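Local coordinates for ESX-1 secretion system protein EccA1 (Mycobacterium tuberculosis, PDB 4F3V) that forms the N-terminal, tetratricopeptide-repeat-like domain of an ATPase that probably supplies energy for exporting virulence factors through the ESX-1 type VII secretion system, at residues L57-F67 and V98-F108. Sequence-based numbering, arbitrary orientation.
Sequences LFRAWYSRRNF and VTSPLAITMGF
The CA atoms of Leu57 and Phe108, Trp61 and Ile104, and Arg64 and Pro101 come nearest each other where helix 57-62 passes helix 101-108 in a steeply inclined, roughly antiparallel crossing, axes 9.3 Å apart at 138°. Trp61 is central. Its first torsion, 165°, swings the indole beside its own carbonyl carbon and over Phe108 in an offset stack, five-membered ring and phenyl centroids 3.9 Å apart and planes at 10°. Over the other indole face lies the Arg64 guanidinium, with NH1 3.3 Å above the plane; a nearly straight bond of 2.9 Å from Arg64 NH1 to Trp61 O holds it there. Two broad flat groups thus sandwich the indole, whose far edge brings CZ3 to 3.2 Å from Thr105 OG1. The Thr105 hydroxyl donates to Pro101 O, four residues back. Leu57 CD2 lies against Gly107 O, where glycine has no side chain to intervene.

At the root of the Trp61 side chain, the Ile104 CG2 methyl packs against Trp61 N, CA and CB and small Ala60 CB. Ile104 CD1 reaches Phe67, whose ring takes Ser100 C and Pro101 N over one face, while the compact Pro101 ring sets CD and CG against Phe67 CD2. Ile44 of helix 40-48 touches Phe67 and Ile104; Ala124 of helix 118-125 touches Trp61 and Phe108. With no hydrogen bond between the segments, shape, apolar burial and aromatic stacking join helix 54-62 and the turn after it to the start of helix 101-115.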
loop_
_atom_site.group_PDB
_atom_site.type_symbol
_atom_site.label_atom_id
_atom_site.label_comp_id
_atom_site.label_asym_id
_atom_site.label_seq_id
_atom_site.Cartn_x
_atom_site.Cartn_y
_atom_site.Cartn_z
ATOM N N LEU A 57 -6.428 10.694 -6.238
ATOM C CA LEU A 57 -6.686 9.251 -6.239
ATOM C C LEU A 57 -8.209 8.981 -6.047
ATOM O O LEU A 57 -8.786 8.109 -6.705
ATOM C CB LEU A 57 -5.881 8.589 -5.140
ATOM C CG LEU A 57 -5.511 7.098 -5.239
ATOM C CD1 LEU A 57 -5.398 6.563 -6.655
ATOM C CD2 LEU A 57 -4.203 6.939 -4.477
ATOM N N PHE A 58 -8.864 9.756 -5.178
ATOM C CA PHE A 58 -10.304 9.583 -4.996
ATOM C C PHE A 58 -11.049 9.801 -6.307
ATOM O O PHE A 58 -11.969 9.051 -6.645
ATOM C CB PHE A 58 -10.898 10.505 -3.912
ATOM C CG PHE A 58 -12.403 10.626 -3.994
ATOM C CD1 PHE A 58 -13.221 9.623 -3.499
ATOM C CD2 PHE A 58 -13.013 11.726 -4.612
ATOM C CE1 PHE A 58 -14.610 9.705 -3.590
ATOM C CE2 PHE A 58 -14.408 11.802 -4.720
ATOM C CZ PHE A 58 -15.195 10.790 -4.212
ATOM N N ARG A 59 -10.649 10.836 -7.037
ATOM C CA ARG A 59 -11.332 11.192 -8.260
ATOM C C ARG A 59 -11.114 10.151 -9.325
ATOM O O ARG A 59 -12.010 9.910 -10.134
ATOM C CB ARG A 59 -10.918 12.581 -8.739
ATOM C CG ARG A 59 -11.477 13.654 -7.839
ATOM C CD ARG A 59 -12.736 14.210 -8.471
ATOM N NE ARG A 59 -13.544 14.899 -7.484
ATOM C CZ ARG A 59 -14.871 14.789 -7.352
ATOM N NH1 ARG A 59 -15.617 14.003 -8.142
ATOM N NH2 ARG A 59 -15.466 15.476 -6.397
ATOM N N ALA A 60 -9.908 9.574 -9.365
ATOM C CA ALA A 60 -9.614 8.528 -10.331
ATOM C C ALA A 60 -10.540 7.345 -10.046
ATOM O O ALA A 60 -11.171 6.793 -10.958
ATOM C CB ALA A 60 -8.148 8.117 -10.271
ATOM N N TRP A 61 -10.684 7.009 -8.772
ATOM C CA TRP A 61 -11.573 5.934 -8.363
ATOM C C TRP A 61 -13.037 6.218 -8.648
ATOM O O TRP A 61 -13.774 5.362 -9.172
ATOM C CB TRP A 61 -11.368 5.649 -6.888
ATOM C CG TRP A 61 -12.455 4.820 -6.276
ATOM C CD1 TRP A 61 -13.443 5.238 -5.388
ATOM C CD2 TRP A 61 -12.736 3.427 -6.530
ATOM N NE1 TRP A 61 -14.279 4.204 -5.079
ATOM C CE2 TRP A 61 -13.898 3.086 -5.720
ATOM C CE3 TRP A 61 -12.162 2.466 -7.313
ATOM C CZ2 TRP A 61 -14.453 1.822 -5.719
ATOM C CZ3 TRP A 61 -12.731 1.175 -7.303
ATOM C CH2 TRP A 61 -13.843 0.869 -6.512
ATOM N N TYR A 62 -13.484 7.413 -8.285
ATOM C CA TYR A 62 -14.878 7.821 -8.468
ATOM C C TYR A 62 -15.292 7.809 -9.951
ATOM O O TYR A 62 -16.422 7.463 -10.272
ATOM C CB TYR A 62 -15.081 9.218 -7.863
ATOM C CG TYR A 62 -16.515 9.684 -7.780
ATOM C CD1 TYR A 62 -17.290 9.444 -6.638
ATOM C CD2 TYR A 62 -17.095 10.398 -8.829
ATOM C CE1 TYR A 62 -18.621 9.879 -6.568
ATOM C CE2 TYR A 62 -18.404 10.852 -8.768
ATOM C CZ TYR A 62 -19.171 10.589 -7.643
ATOM O OH TYR A 62 -20.497 11.026 -7.591
ATOM N N SER A 63 -14.362 8.174 -10.833
ATOM C CA SER A 63 -14.611 8.194 -12.277
ATOM C C SER A 63 -14.107 6.933 -13.020
ATOM O O SER A 63 -13.941 6.943 -14.260
ATOM C CB SER A 63 -13.974 9.471 -12.879
ATOM O OG SER A 63 -12.578 9.470 -12.747
ATOM N N ARG A 64 -13.894 5.848 -12.281
ATOM C CA ARG A 64 -13.319 4.633 -12.842
ATOM C C ARG A 64 -14.061 4.035 -14.071
ATOM O O ARG A 64 -13.446 3.376 -14.911
ATOM C CB ARG A 64 -13.217 3.554 -11.758
ATOM C CG ARG A 64 -14.549 3.075 -11.215
ATOM C CD ARG A 64 -14.366 2.209 -9.980
ATOM N NE ARG A 64 -15.640 1.802 -9.412
ATOM C CZ ARG A 64 -16.386 2.523 -8.581
ATOM N NH1 ARG A 64 -16.037 3.755 -8.223
ATOM N NH2 ARG A 64 -17.495 1.998 -8.103
ATOM N N ARG A 65 -15.363 4.279 -14.195
ATOM C CA ARG A 65 -16.076 3.826 -15.390
ATOM C C ARG A 65 -15.637 4.514 -16.663
ATOM O O ARG A 65 -15.967 4.046 -17.748
ATOM C CB ARG A 65 -17.576 4.015 -15.234
ATOM C CG ARG A 65 -18.187 3.046 -14.278
ATOM C CD ARG A 65 -19.675 3.364 -14.219
ATOM N NE ARG A 65 -20.472 2.230 -13.813
ATOM C CZ ARG A 65 -21.803 2.296 -13.714
ATOM N NH1 ARG A 65 -22.441 3.446 -13.972
ATOM N NH2 ARG A 65 -22.473 1.233 -13.333
ATOM N N ASN A 66 -14.891 5.612 -16.526
ATOM C CA ASN A 66 -14.372 6.332 -17.680
ATOM C C ASN A 66 -12.920 5.987 -17.996
ATOM O O ASN A 66 -12.329 6.590 -18.878
ATOM C CB ASN A 66 -14.524 7.845 -17.499
ATOM C CG ASN A 66 -15.978 8.284 -17.360
ATOM O OD1 ASN A 66 -16.877 7.619 -17.836
ATOM N ND2 ASN A 66 -16.203 9.440 -16.675
ATOM N N PHE A 67 -12.363 4.990 -17.310
ATOM C CA PHE A 67 -10.984 4.599 -17.553
ATOM C C PHE A 67 -10.804 4.212 -19.012
ATOM O O PHE A 67 -11.509 3.349 -19.508
ATOM C CB PHE A 67 -10.589 3.411 -16.669
ATOM C CG PHE A 67 -9.185 2.921 -16.917
ATOM C CD1 PHE A 67 -8.095 3.560 -16.338
ATOM C CD2 PHE A 67 -8.945 1.843 -17.734
ATOM C CE1 PHE A 67 -6.808 3.121 -16.557
ATOM C CE2 PHE A 67 -7.644 1.384 -17.968
ATOM C CZ PHE A 67 -6.570 2.028 -17.370
ATOM N N VAL A 98 -0.579 1.104 -13.150
ATOM C CA VAL A 98 -1.976 1.413 -13.410
ATOM C C VAL A 98 -2.198 1.069 -14.875
ATOM O O VAL A 98 -1.868 1.876 -15.760
ATOM C CB VAL A 98 -2.301 2.887 -13.120
ATOM C CG1 VAL A 98 -3.797 3.169 -13.265
ATOM C CG2 VAL A 98 -1.850 3.272 -11.728
ATOM N N THR A 99 -2.667 -0.152 -15.135
ATOM C CA THR A 99 -3.012 -0.576 -16.490
ATOM C C THR A 99 -4.474 -0.985 -16.671
ATOM O O THR A 99 -4.908 -1.329 -17.770
ATOM C CB THR A 99 -2.110 -1.738 -16.908
ATOM O OG1 THR A 99 -2.442 -2.876 -16.133
ATOM C CG2 THR A 99 -0.597 -1.391 -16.683
ATOM N N SER A 100 -5.245 -0.893 -15.603
ATOM C CA SER A 100 -6.661 -1.252 -15.616
ATOM C C SER A 100 -7.297 -0.674 -14.351
ATOM O O SER A 100 -6.591 -0.235 -13.447
ATOM C CB SER A 100 -6.788 -2.764 -15.588
ATOM O OG SER A 100 -6.361 -3.256 -14.339
ATOM N N PRO A 101 -8.629 -0.688 -14.260
ATOM C CA PRO A 101 -9.292 -0.174 -13.046
ATOM C C PRO A 101 -8.923 -0.915 -11.761
ATOM O O PRO A 101 -8.989 -0.323 -10.662
ATOM C CB PRO A 101 -10.774 -0.329 -13.380
ATOM C CG PRO A 101 -10.818 -0.180 -14.861
ATOM C CD PRO A 101 -9.602 -0.968 -15.317
ATOM N N LEU A 102 -8.491 -2.168 -11.867
ATOM C CA LEU A 102 -8.018 -2.898 -10.688
ATOM C C LEU A 102 -6.950 -2.100 -9.936
ATOM O O LEU A 102 -7.022 -1.956 -8.712
ATOM C CB LEU A 102 -7.440 -4.254 -11.088
ATOM C CG LEU A 102 -6.948 -5.132 -9.917
ATOM C CD1 LEU A 102 -8.070 -5.373 -8.910
ATOM C CD2 LEU A 102 -6.462 -6.467 -10.465
ATOM N N ALA A 103 -5.954 -1.589 -10.661
ATOM C CA ALA A 103 -4.879 -0.795 -10.039
ATOM C C ALA A 103 -5.419 0.412 -9.269
ATOM O O ALA A 103 -4.935 0.743 -8.176
ATOM C CB ALA A 103 -3.868 -0.329 -11.077
ATOM N N ILE A 104 -6.424 1.071 -9.846
ATOM C CA ILE A 104 -6.989 2.253 -9.217
ATOM C C ILE A 104 -7.661 1.850 -7.909
ATOM O O ILE A 104 -7.511 2.551 -6.886
ATOM C CB ILE A 104 -8.032 2.958 -10.095
ATOM C CG1 ILE A 104 -7.459 3.304 -11.488
ATOM C CG2 ILE A 104 -8.551 4.207 -9.383
ATOM C CD1 ILE A 104 -8.521 3.847 -12.420
ATOM N N THR A 105 -8.380 0.720 -7.942
ATOM C CA THR A 105 -9.054 0.169 -6.759
ATOM C C THR A 105 -8.060 -0.078 -5.634
ATOM O O THR A 105 -8.287 0.318 -4.473
ATOM C CB THR A 105 -9.728 -1.187 -7.074
ATOM O OG1 THR A 105 -10.642 -1.073 -8.165
ATOM C CG2 THR A 105 -10.464 -1.768 -5.850
ATOM N N MET A 106 -6.955 -0.714 -5.991
ATOM C CA MET A 106 -5.930 -1.060 -5.014
ATOM C C MET A 106 -5.262 0.188 -4.432
ATOM O O MET A 106 -5.119 0.318 -3.215
ATOM C CB MET A 106 -4.878 -1.964 -5.640
ATOM C CG MET A 106 -5.407 -3.325 -6.041
ATOM S SD MET A 106 -4.224 -4.187 -7.099
ATOM C CE MET A 106 -3.153 -4.844 -5.841
ATOM N N GLY A 107 -4.873 1.110 -5.301
ATOM C CA GLY A 107 -4.320 2.369 -4.860
ATOM C C GLY A 107 -5.264 3.154 -3.966
ATOM O O GLY A 107 -4.844 3.734 -2.955
ATOM N N PHE A 108 -6.532 3.219 -4.347
ATOM C CA PHE A 108 -7.523 3.973 -3.567
ATOM C C PHE A 108 -7.701 3.330 -2.181
ATOM O O PHE A 108 -7.712 4.019 -1.163
ATOM C CB PHE A 108 -8.855 4.001 -4.302
ATOM C CG PHE A 108 -9.973 4.635 -3.522
ATOM C CD1 PHE A 108 -9.986 5.997 -3.295
ATOM C CD2 PHE A 108 -11.015 3.875 -3.040
ATOM C CE1 PHE A 108 -11.019 6.595 -2.589
ATOM C CE2 PHE A 108 -12.050 4.469 -2.344
ATOM C CZ PHE A 108 -12.062 5.834 -2.119
#